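PDB 6B3P: Amy13K from Eubacterium rectale DSM 17629, which binds malto-oligosaccharides, and so probably starch, through tandem family 26 carbohydrate-binding modules of a surface-anchored alpha-amylase. Local coordinates for residues Ile105-Ser110 with Cys165-Asn170; Trp190-Gly193 with Thr198-Tyr201; Ile116-Trp121 with Val153-Asp158. All coordinates share one frame; numbering follows the deposited sequence.

Interaction 1. Residues Ile105-Ser110 with Cys165-Asn170. With GLC (alpha-D-glucopyranose), chain D.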
loop_
_atom_site.group_PDB
_atom_site.type_symbol
_atom_site.label_atom_id
_atom_site.label_comp_id
_atom_site.label_asym_id
_atom_site.label_seq_id
_atom_site.Cartn_x
_atom_site.Cartn_y
_atom_site.Cartn_z
ATOM N N ILE A 105 2.156 -4.915 -6.315
ATOM C CA ILE A 105 0.937 -5.425 -6.934
ATOM C C ILE A 105 0.966 -6.948 -7.005
ATOM O O ILE A 105 1.882 -7.537 -7.583
ATOM C CB ILE A 105 0.738 -4.848 -8.349
ATOM C CG1 ILE A 105 0.811 -3.319 -8.316
ATOM C CG2 ILE A 105 -0.606 -5.291 -8.918
ATOM C CD1 ILE A 105 0.929 -2.672 -9.684
ATOM N N HIS A 106 -0.046 -7.570 -6.407
ATOM C CA HIS A 106 -0.182 -9.021 -6.395
ATOM C C HIS A 106 -1.191 -9.469 -7.445
ATOM O O HIS A 106 -2.290 -8.919 -7.525
ATOM C CB HIS A 106 -0.624 -9.511 -5.014
ATOM C CG HIS A 106 0.232 -9.015 -3.890
ATOM N ND1 HIS A 106 1.546 -9.400 -3.730
ATOM C CD2 HIS A 106 -0.040 -8.174 -2.865
ATOM C CE1 HIS A 106 2.047 -8.814 -2.658
ATOM N NE2 HIS A 106 1.104 -8.064 -2.114
ATOM N N TYR A 107 -0.817 -10.461 -8.248
ATOM C CA TYR A 107 -1.729 -11.028 -9.236
ATOM C C TYR A 107 -1.969 -12.514 -9.006
ATOM O O TYR A 107 -1.028 -13.291 -8.848
ATOM C CB TYR A 107 -1.201 -10.821 -10.651
ATOM C CG TYR A 107 -2.133 -11.375 -11.700
ATOM C CD1 TYR A 107 -3.399 -10.832 -11.882
ATOM C CD2 TYR A 107 -1.758 -12.447 -12.499
ATOM C CE1 TYR A 107 -4.263 -11.336 -12.833
ATOM C CE2 TYR A 107 -2.615 -12.959 -13.455
ATOM C CZ TYR A 107 -3.866 -12.400 -13.617
ATOM O OH TYR A 107 -4.722 -12.905 -14.568
ATOM N N LEU A 108 -3.241 -12.896 -9.009
ATOM C CA LEU A 108 -3.637 -14.287 -8.847
ATOM C C LEU A 108 -3.740 -14.981 -10.198
ATOM O O LEU A 108 -4.724 -14.811 -10.917
ATOM C CB LEU A 108 -4.975 -14.377 -8.118
ATOM C CG LEU A 108 -5.571 -15.775 -7.957
ATOM C CD1 LEU A 108 -4.653 -16.663 -7.139
ATOM C CD2 LEU A 108 -6.935 -15.670 -7.311
ATOM N N ALA A 109 -2.724 -15.766 -10.537
ATOM C CA ALA A 109 -2.724 -16.506 -11.791
ATOM C C ALA A 109 -3.524 -17.796 -11.655
ATOM O O ALA A 109 -3.249 -18.621 -10.781
ATOM C CB ALA A 109 -1.304 -16.811 -12.228
ATOM N N SER A 110 -4.517 -17.957 -12.526
ATOM C CA SER A 110 -5.355 -19.151 -12.544
ATOM C C SER A 110 -5.479 -19.708 -13.955
ATOM O O SER A 110 -6.057 -19.070 -14.837
ATOM C CB SER A 110 -6.748 -18.847 -11.990
ATOM O OG SER A 110 -7.669 -19.866 -12.342
ATOM N N CYS A 165 -0.477 -1.032 -15.715
ATOM C CA CYS A 165 0.207 -2.283 -16.001
ATOM C C CYS A 165 -0.762 -3.392 -16.400
ATOM O O CYS A 165 -1.976 -3.266 -16.239
ATOM C CB CYS A 165 1.040 -2.730 -14.796
ATOM S SG CYS A 165 0.067 -3.243 -13.366
ATOM N N ILE A 166 -0.201 -4.471 -16.936
ATOM C CA ILE A 166 -0.971 -5.623 -17.387
ATOM C C ILE A 166 -0.240 -6.902 -17.003
ATOM O O ILE A 166 0.963 -7.021 -17.232
ATOM C CB ILE A 166 -1.185 -5.603 -18.919
ATOM C CG1 ILE A 166 -2.034 -4.401 -19.334
ATOM C CG2 ILE A 166 -1.849 -6.897 -19.399
ATOM C CD1 ILE A 166 -1.977 -4.115 -20.817
ATOM N N PHE A 167 -0.962 -7.854 -16.420
ATOM C CA PHE A 167 -0.406 -9.176 -16.155
ATOM C C PHE A 167 -0.768 -10.098 -17.314
ATOM O O PHE A 167 -1.870 -10.015 -17.848
ATOM C CB PHE A 167 -0.926 -9.736 -14.829
ATOM C CG PHE A 167 -0.413 -9.004 -13.618
ATOM C CD1 PHE A 167 0.821 -9.323 -13.071
ATOM C CD2 PHE A 167 -1.162 -8.001 -13.025
ATOM C CE1 PHE A 167 1.298 -8.655 -11.957
ATOM C CE2 PHE A 167 -0.689 -7.328 -11.911
ATOM C CZ PHE A 167 0.541 -7.656 -11.377
ATOM N N ASN A 168 0.161 -10.968 -17.707
ATOM C CA ASN A 168 -0.058 -11.853 -18.849
ATOM C C ASN A 168 0.878 -13.058 -18.830
ATOM O O ASN A 168 1.784 -13.134 -18.000
ATOM C CB ASN A 168 0.121 -11.083 -20.162
ATOM C CG ASN A 168 1.561 -10.669 -20.405
ATOM O OD1 ASN A 168 2.376 -11.461 -20.877
ATOM N ND2 ASN A 168 1.876 -9.418 -20.094
ATOM N N ASN A 169 0.651 -13.993 -19.752
ATOM C CA ASN A 169 1.487 -15.188 -19.870
ATOM C C ASN A 169 2.248 -15.252 -21.192
ATOM O O ASN A 169 2.867 -16.268 -21.505
ATOM C CB ASN A 169 0.634 -16.454 -19.704
ATOM C CG ASN A 169 -0.447 -16.587 -20.768
ATOM O OD1 ASN A 169 -0.542 -15.777 -21.689
ATOM N ND2 ASN A 169 -1.267 -17.626 -20.640
ATOM N N ASN A 170 2.211 -14.159 -21.951
ATOM C CA ASN A 170 2.836 -14.113 -23.270
ATOM C C ASN A 170 2.325 -15.236 -24.167
ATOM O O ASN A 170 3.093 -15.841 -24.915
ATOM C CB ASN A 170 4.358 -14.200 -23.143
ATOM C CG ASN A 170 5.077 -13.781 -24.412
ATOM O OD1 ASN A 170 4.512 -13.090 -25.260
ATOM N ND2 ASN A 170 6.330 -14.197 -24.550
HETATM C C1 GLC D . -1.137 -1.930 -23.714
HETATM C C2 GLC D . -2.528 -1.422 -23.458
HETATM C C3 GLC D . -2.800 -0.185 -24.276
HETATM C C4 GLC D . -1.721 0.837 -24.058
HETATM C C5 GLC D . -0.375 0.226 -24.348
HETATM C C6 GLC D . 0.748 1.214 -24.129
HETATM O O2 GLC D . -3.458 -2.438 -23.728
HETATM O O3 GLC D . -4.022 0.369 -23.903
HETATM O O4 GLC D . -1.986 1.994 -24.841
HETATM O O5 GLC D . -0.205 -0.894 -23.516
HETATM O O6 GLC D . 2.014 0.706 -24.469
#
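Strands 105-108 and 165-168, which meet through Tyr-107 and Phe-167, run in roughly the same direction at 33° with their axes 9.1 Å apart, and no hydrogen bond joins them. That spacing is that of two sheets laid face to face, here the beta sandwich of a family 26 starch-binding module: strand 101-108 belongs to one sheet, strand 163-168 to the other. Phe-167 buries more surface here than any other residue of the two segments. Its ring lies nearly parallel to that of Tyr-107, with planes at 6°, but the two are slid so far apart that each ring mainly covers the other's CB. Tyr-107 CB stands 3.4 Å from the centroid of the Phe-167 ring, and Phe-167 CB stands 3.7 Å from the centroid of the Tyr-107 ring, giving a reciprocal pair of CH-pi contacts. With CG of Tyr-107 anti to the backbone N (chi1 -179°), the phenol passes beyond the Phe-167 ring, and its hydroxyl bonds to Gly-193 O. Ile-105 comes at the edge of the phenylalanine ring, CG2 lying in its plane 3.6 Å from Phe-167 CZ, while Ile-105 CD1 rests 3.8 Å from Cys-165 SG. Val-153 and Ile-178 also pack on Phe-167. Exchanging Phe-167 for an alanine would probably open a gap between the sheets, leaving Tyr-107 CB without the ring face beneath it and Ile-105 CG2 without the ring edge it meets. Between Cys-165 and Phe-167, Ile-166 serves the glycan pocket, its CD1 lying 3.7 Å from O2 of the chain D glucose.

Interaction 2. Residues Trp190-Gly193 with Thr198-Tyr201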
loop_
_atom_site.group_PDB
_atom_site.type_symbol
_atom_site.label_atom_id
_atom_site.label_comp_id
_atom_site.label_asym_id
_atom_site.label_seq_id
_atom_site.Cartn_x
_atom_site.Cartn_y
_atom_site.Cartn_z
ATOM N N TRP A 190 -4.169 -5.816 -5.039
ATOM C CA TRP A 190 -4.386 -7.214 -5.397
ATOM C C TRP A 190 -5.246 -7.288 -6.654
ATOM O O TRP A 190 -6.272 -6.614 -6.747
ATOM C CB TRP A 190 -5.060 -7.971 -4.252
ATOM C CG TRP A 190 -4.209 -8.113 -3.032
ATOM C CD1 TRP A 190 -3.438 -9.186 -2.691
ATOM C CD2 TRP A 190 -4.042 -7.150 -1.984
ATOM N NE1 TRP A 190 -2.801 -8.951 -1.496
ATOM C CE2 TRP A 190 -3.157 -7.709 -1.041
ATOM C CE3 TRP A 190 -4.557 -5.871 -1.752
ATOM C CZ2 TRP A 190 -2.772 -7.031 0.114
ATOM C CZ3 TRP A 190 -4.175 -5.201 -0.601
ATOM C CH2 TRP A 190 -3.292 -5.782 0.315
ATOM N N VAL A 191 -4.831 -8.110 -7.615
ATOM C CA VAL A 191 -5.539 -8.218 -8.888
ATOM C C VAL A 191 -5.911 -9.665 -9.204
ATOM O O VAL A 191 -5.115 -10.582 -9.003
ATOM C CB VAL A 191 -4.698 -7.647 -10.048
ATOM C CG1 VAL A 191 -5.504 -7.633 -11.346
ATOM C CG2 VAL A 191 -4.211 -6.243 -9.711
ATOM N N THR A 192 -7.135 -9.852 -9.690
ATOM C CA THR A 192 -7.609 -11.159 -10.134
ATOM C C THR A 192 -8.312 -11.052 -11.480
ATOM O O THR A 192 -8.822 -9.992 -11.843
ATOM C CB THR A 192 -8.589 -11.783 -9.122
ATOM O OG1 THR A 192 -9.738 -10.938 -8.983
ATOM C CG2 THR A 192 -7.925 -11.962 -7.767
ATOM N N GLY A 193 -8.336 -12.159 -12.215
ATOM C CA GLY A 193 -9.097 -12.243 -13.447
ATOM C C GLY A 193 -8.264 -12.010 -14.689
ATOM O O GLY A 193 -7.040 -11.898 -14.622
ATOM N N THR A 198 -11.323 -8.477 -15.055
ATOM C CA THR A 198 -10.249 -8.038 -14.169
ATOM C C THR A 198 -10.794 -7.216 -13.003
ATOM O O THR A 198 -11.524 -6.244 -13.207
ATOM C CB THR A 198 -9.199 -7.205 -14.933
ATOM O OG1 THR A 198 -8.668 -7.978 -16.017
ATOM C CG2 THR A 198 -8.055 -6.784 -14.012
ATOM N N THR A 199 -10.431 -7.617 -11.788
ATOM C CA THR A 199 -10.850 -6.924 -10.572
ATOM C C THR A 199 -9.636 -6.490 -9.751
ATOM O O THR A 199 -8.725 -7.283 -9.515
ATOM C CB THR A 199 -11.755 -7.814 -9.698
ATOM O OG1 THR A 199 -12.765 -8.424 -10.510
ATOM C CG2 THR A 199 -12.415 -6.992 -8.602
ATOM N N VAL A 200 -9.637 -5.230 -9.321
ATOM C CA VAL A 200 -8.546 -4.672 -8.525
ATOM C C VAL A 200 -9.010 -4.378 -7.098
ATOM O O VAL A 200 -9.953 -3.613 -6.891
ATOM C CB VAL A 200 -7.993 -3.373 -9.151
ATOM C CG1 VAL A 200 -6.817 -2.842 -8.335
ATOM C CG2 VAL A 200 -7.571 -3.613 -10.593
ATOM N N TYR A 201 -8.334 -4.986 -6.126
ATOM C CA TYR A 201 -8.653 -4.793 -4.714
ATOM C C TYR A 201 -7.618 -3.913 -4.014
ATOM O O TYR A 201 -6.413 -4.066 -4.224
ATOM C CB TYR A 201 -8.745 -6.142 -4.001
ATOM C CG TYR A 201 -9.799 -7.063 -4.559
ATOM C CD1 TYR A 201 -11.135 -6.903 -4.219
ATOM C CD2 TYR A 201 -9.460 -8.100 -5.419
ATOM C CE1 TYR A 201 -12.106 -7.742 -4.724
ATOM C CE2 TYR A 201 -10.425 -8.948 -5.930
ATOM C CZ TYR A 201 -11.747 -8.765 -5.578
ATOM O OH TYR A 201 -12.711 -9.605 -6.083
HETATM O O HOH W 1 -11.901 -11.734 -7.340
HETATM O O HOH W 2 -11.635 -10.975 -11.198
#
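Thr-192 and Tyr-201 cross at about a right angle, the threonine hydroxyl sitting at the edge of the phenol ring with OG1 3.7 Å from Tyr-201 CE2. Water 1, which lies near the plane of that ring, joins the two polar ends: it is 2.8 Å from Thr-192 OG1 and 2.6 Å from Tyr-201 OH. Thr-192 and Thr-199 instead stand side by side and point the same way, and water 2 bridges their OG1 atoms at 2.9 Å from each. A chi1 of 61° places Thr-192 OG1 between its own backbone N and carbonyl carbon, where it can serve both waters. Beneath these side chains runs a beta hairpin of strands 188-192 and 199-201. Trp-190 with Tyr-201 and Thr-192 with Thr-199 are its hydrogen-bonded pairs, each closed by two backbone bonds; Tyr-201 N to Trp-190 O, at 2.7 Å, is almost straight. The indole of Trp-190 turns an edge to the partner strand, CE3 coming 3.6 Å from Tyr-201 O, and Trp-208 meets it edge-to-face. On the other side of the hairpin, the non-hydrogen-bonded pair Val-191 and Val-200 touch loosely, whereas Val-191 CG1 reaches Thr-198 CG2 at 3.8 Å. The hydroxyl of Thr-198 takes a bond from Asp-176 N. Gly-193, where the chain leaves the strand, has a positive phi of 98°; a side chain there would jam against the preceding carbonyl oxygen.

Interaction 3. Residues Ile116-Trp121 with Val153-Asp158. With GLC (alpha-D-glucopyranose), chain D; GLC (alpha-D-glucopyranose), chain B; FMT (formic acid), chain T.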
loop_
_atom_site.group_PDB
_atom_site.type_symbol
_atom_site.label_atom_id
_atom_site.label_comp_id
_atom_site.label_asym_id
_atom_site.label_seq_id
_atom_site.Cartn_x
_atom_site.Cartn_y
_atom_site.Cartn_z
ATOM N N ILE A 116 4.634 -16.026 -15.734
ATOM C CA ILE A 116 3.813 -14.822 -15.712
ATOM C C ILE A 116 4.671 -13.583 -15.936
ATOM O O ILE A 116 5.807 -13.506 -15.466
ATOM C CB ILE A 116 3.056 -14.683 -14.375
ATOM C CG1 ILE A 116 2.316 -15.983 -14.038
ATOM C CG2 ILE A 116 2.086 -13.505 -14.422
ATOM C CD1 ILE A 116 1.273 -16.392 -15.064
ATOM N N TYR A 117 4.109 -12.620 -16.660
ATOM C CA TYR A 117 4.792 -11.372 -16.975
ATOM C C TYR A 117 3.978 -10.178 -16.490
ATOM O O TYR A 117 2.758 -10.262 -16.352
ATOM C CB TYR A 117 5.024 -11.251 -18.483
ATOM C CG TYR A 117 5.918 -12.315 -19.071
ATOM C CD1 TYR A 117 5.412 -13.560 -19.423
ATOM C CD2 TYR A 117 7.266 -12.070 -19.290
ATOM C CE1 TYR A 117 6.226 -14.533 -19.967
ATOM C CE2 TYR A 117 8.089 -13.034 -19.834
ATOM C CZ TYR A 117 7.563 -14.265 -20.171
ATOM O OH TYR A 117 8.377 -15.231 -20.715
ATOM N N ASN A 118 4.662 -9.068 -16.229
ATOM C CA ASN A 118 3.993 -7.793 -16.004
ATOM C C ASN A 118 4.514 -6.740 -16.964
ATOM O O ASN A 118 5.716 -6.473 -17.016
ATOM C CB ASN A 118 4.178 -7.316 -14.565
ATOM C CG ASN A 118 3.415 -6.036 -14.278
ATOM O OD1 ASN A 118 3.948 -4.935 -14.416
ATOM N ND2 ASN A 118 2.153 -6.176 -13.891
ATOM N N TYR A 119 3.601 -6.154 -17.729
ATOM C CA TYR A 119 3.929 -5.088 -18.662
ATOM C C TYR A 119 3.474 -3.760 -18.070
ATOM O O TYR A 119 2.343 -3.654 -17.605
ATOM C CB TYR A 119 3.266 -5.345 -20.016
ATOM C CG TYR A 119 3.431 -4.219 -21.001
ATOM C CD1 TYR A 119 4.606 -4.067 -21.721
ATOM C CD2 TYR A 119 2.410 -3.307 -21.214
ATOM C CE1 TYR A 119 4.761 -3.038 -22.620
ATOM C CE2 TYR A 119 2.556 -2.271 -22.113
ATOM C CZ TYR A 119 3.737 -2.139 -22.813
ATOM O OH TYR A 119 3.896 -1.112 -23.718
ATOM N N MET A 120 4.356 -2.762 -18.083
ATOM C CA MET A 120 4.112 -1.500 -17.382
ATOM C C MET A 120 4.428 -0.281 -18.246
ATOM O O MET A 120 5.403 -0.275 -18.998
ATOM C CB MET A 120 4.949 -1.452 -16.099
ATOM C CG MET A 120 4.639 -0.275 -15.181
ATOM S SD MET A 120 5.461 1.260 -15.655
ATOM C CE MET A 120 7.175 0.871 -15.301
ATOM N N TRP A 121 3.598 0.753 -18.122
ATOM C CA TRP A 121 3.843 2.023 -18.795
ATOM C C TRP A 121 3.254 3.190 -18.007
ATOM O O TRP A 121 2.336 3.015 -17.207
ATOM C CB TRP A 121 3.265 2.005 -20.215
ATOM C CG TRP A 121 1.761 2.086 -20.297
ATOM C CD1 TRP A 121 1.015 3.186 -20.617
ATOM C CD2 TRP A 121 0.825 1.022 -20.068
ATOM N NE1 TRP A 121 -0.322 2.874 -20.598
ATOM C CE2 TRP A 121 -0.466 1.553 -20.265
ATOM C CE3 TRP A 121 0.953 -0.324 -19.715
ATOM C CZ2 TRP A 121 -1.620 0.785 -20.119
ATOM C CZ3 TRP A 121 -0.194 -1.083 -19.571
ATOM C CH2 TRP A 121 -1.464 -0.528 -19.774
ATOM N N VAL A 153 4.764 -8.174 -8.234
ATOM C CA VAL A 153 5.628 -7.223 -8.918
ATOM C C VAL A 153 5.711 -5.961 -8.066
ATOM O O VAL A 153 4.727 -5.551 -7.447
ATOM C CB VAL A 153 5.121 -6.886 -10.339
ATOM C CG1 VAL A 153 3.788 -6.154 -10.284
ATOM C CG2 VAL A 153 6.161 -6.067 -11.097
ATOM N N VAL A 154 6.894 -5.360 -8.035
ATOM C CA VAL A 154 7.137 -4.157 -7.250
ATOM C C VAL A 154 7.753 -3.080 -8.129
ATOM O O VAL A 154 8.809 -3.290 -8.730
ATOM C CB VAL A 154 8.077 -4.434 -6.055
ATOM C CG1 VAL A 154 8.305 -3.161 -5.237
ATOM C CG2 VAL A 154 7.514 -5.542 -5.175
ATOM N N TYR A 155 7.083 -1.934 -8.201
ATOM C CA TYR A 155 7.600 -0.781 -8.928
ATOM C C TYR A 155 7.948 0.352 -7.971
ATOM O O TYR A 155 7.110 0.803 -7.190
ATOM C CB TYR A 155 6.592 -0.314 -9.977
ATOM C CG TYR A 155 6.466 -1.289 -11.119
ATOM C CD1 TYR A 155 7.500 -1.447 -12.030
ATOM C CD2 TYR A 155 5.325 -2.063 -11.280
ATOM C CE1 TYR A 155 7.401 -2.344 -13.072
ATOM C CE2 TYR A 155 5.215 -2.960 -12.319
ATOM C CZ TYR A 155 6.255 -3.099 -13.212
ATOM O OH TYR A 155 6.144 -3.996 -14.249
ATOM N N THR A 156 9.200 0.796 -8.044
ATOM C CA THR A 156 9.721 1.843 -7.176
ATOM C C THR A 156 9.995 3.107 -7.972
ATOM O O THR A 156 10.649 3.047 -9.009
ATOM C CB THR A 156 11.022 1.396 -6.485
ATOM O OG1 THR A 156 10.790 0.182 -5.762
ATOM C CG2 THR A 156 11.529 2.469 -5.531
ATOM N N GLN A 157 9.512 4.246 -7.478
ATOM C CA GLN A 157 9.749 5.536 -8.124
ATOM C C GLN A 157 10.256 6.571 -7.129
ATOM O O GLN A 157 10.021 6.452 -5.927
ATOM C CB GLN A 157 8.472 6.059 -8.781
ATOM C CG GLN A 157 7.791 5.081 -9.718
ATOM C CD GLN A 157 6.516 5.645 -10.307
ATOM O OE1 GLN A 157 6.551 6.421 -11.260
ATOM N NE2 GLN A 157 5.379 5.264 -9.734
ATOM N N ASP A 158 10.944 7.589 -7.638
ATOM C CA ASP A 158 11.403 8.696 -6.808
ATOM C C ASP A 158 10.284 9.702 -6.556
ATOM O O ASP A 158 10.349 10.485 -5.606
ATOM C CB ASP A 158 12.593 9.403 -7.459
ATOM C CG ASP A 158 13.824 8.518 -7.541
ATOM O OD1 ASP A 158 13.784 7.389 -7.011
ATOM O OD2 ASP A 158 14.836 8.951 -8.130
HETATM C C1 GLC D . -1.137 -1.930 -23.714
HETATM C C2 GLC D . -2.528 -1.422 -23.458
HETATM C C3 GLC D . -2.800 -0.185 -24.276
HETATM C C4 GLC D . -1.721 0.837 -24.058
HETATM C C5 GLC D . -0.375 0.226 -24.348
HETATM C C6 GLC D . 0.748 1.214 -24.129
HETATM O O2 GLC D . -3.458 -2.438 -23.728
HETATM O O3 GLC D . -4.022 0.369 -23.903
HETATM O O4 GLC D . -1.986 1.994 -24.841
HETATM O O5 GLC D . -0.205 -0.894 -23.516
HETATM O O6 GLC D . 2.014 0.706 -24.469
HETATM C C1 GLC B . 0.307 -6.036 -26.601
HETATM C C2 GLC B . -0.860 -6.102 -25.629
HETATM C C3 GLC B . -1.514 -4.771 -25.442
HETATM C C4 GLC B . -0.476 -3.751 -25.089
HETATM C C5 GLC B . 0.625 -3.731 -26.126
HETATM C C6 GLC B . 1.714 -2.753 -25.775
HETATM O O1 GLC B . -0.113 -5.897 -27.961
HETATM O O2 GLC B . -1.832 -6.989 -26.076
HETATM O O3 GLC B . -2.464 -4.820 -24.402
HETATM O O4 GLC B . -1.109 -2.496 -25.011
HETATM O O5 GLC B . 1.181 -5.000 -26.205
HETATM O O6 GLC B . 2.637 -2.602 -26.807
HETATM C C FMT T . 10.075 -6.739 -9.197
HETATM O O1 FMT T . 9.352 -7.261 -8.351
HETATM O O2 FMT T . 9.638 -5.929 -10.012
#
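Asn-118 and Met-120 meet Tyr-155 in a buried contact between the two facing sheets of the starch-binding module, one polar touch set among apolar ones. The strand axes lie 9.4 Å apart at 25°, so side chains alone span the gap. Tyr-155 points its hydroxyl at the amide of Asn-118 from the opposite direction, and OH donates to OD1 in the plane of the phenol ring, the amide plane being turned 46° from it. Their modelled separation of 2.4 Å is very short and its exact value doubtful. Gly-131 N adds a weak bond to the same hydroxyl. Met-120 covers one face of the Tyr-155 ring: CG sits 3.8 Å above the plane, toward the rim, and CB lies 3.4 Å from Tyr-155 OH. Bends at chi2 (-82°) and chi3 fold the chain over the ring, bringing CE within 3.9 Å of Tyr-155 CE1, with SD above the face in a more distant Met-aromatic contact. Val-153 CG1 meets the amide more loosely, 4.0 Å from Asn-118 ND2. The alternate residues of strand 116-121 serve the glycan: Tyr-119 OH shares a hydrogen bond of 2.7 Å with O6 of the chain D glucose, and Trp-121 lays a ring face against that sugar, whose O5 lies 3.8 Å above the plane. Strand 116-121 is held between strands 139-141 and 163-168, while strand 150-157 forms the border of the facing sheet, beside strand 101-108.

All three contacts lie in the C-terminal part of the chain. Interaction 1 opens first, at strand 101-108, and closes a loop of 54 residues when strand 163-168 packs against it. Interaction 3 is nested inside that loop, strand 116-121 being met again by strand 150-157 after 31 residues. Both bridge the two sheets of the sandwich: 101-108 and 150-157 are neighbours in one, 116-121 and 163-168 in the other, and interactions 1 and 3 each touch the chain D glucose. Interaction 2 follows in series as a local hairpin with four residues between its segments. Its strand 188-192 pairs with 101-108 and thereby extends the same sheet beyond interaction 1.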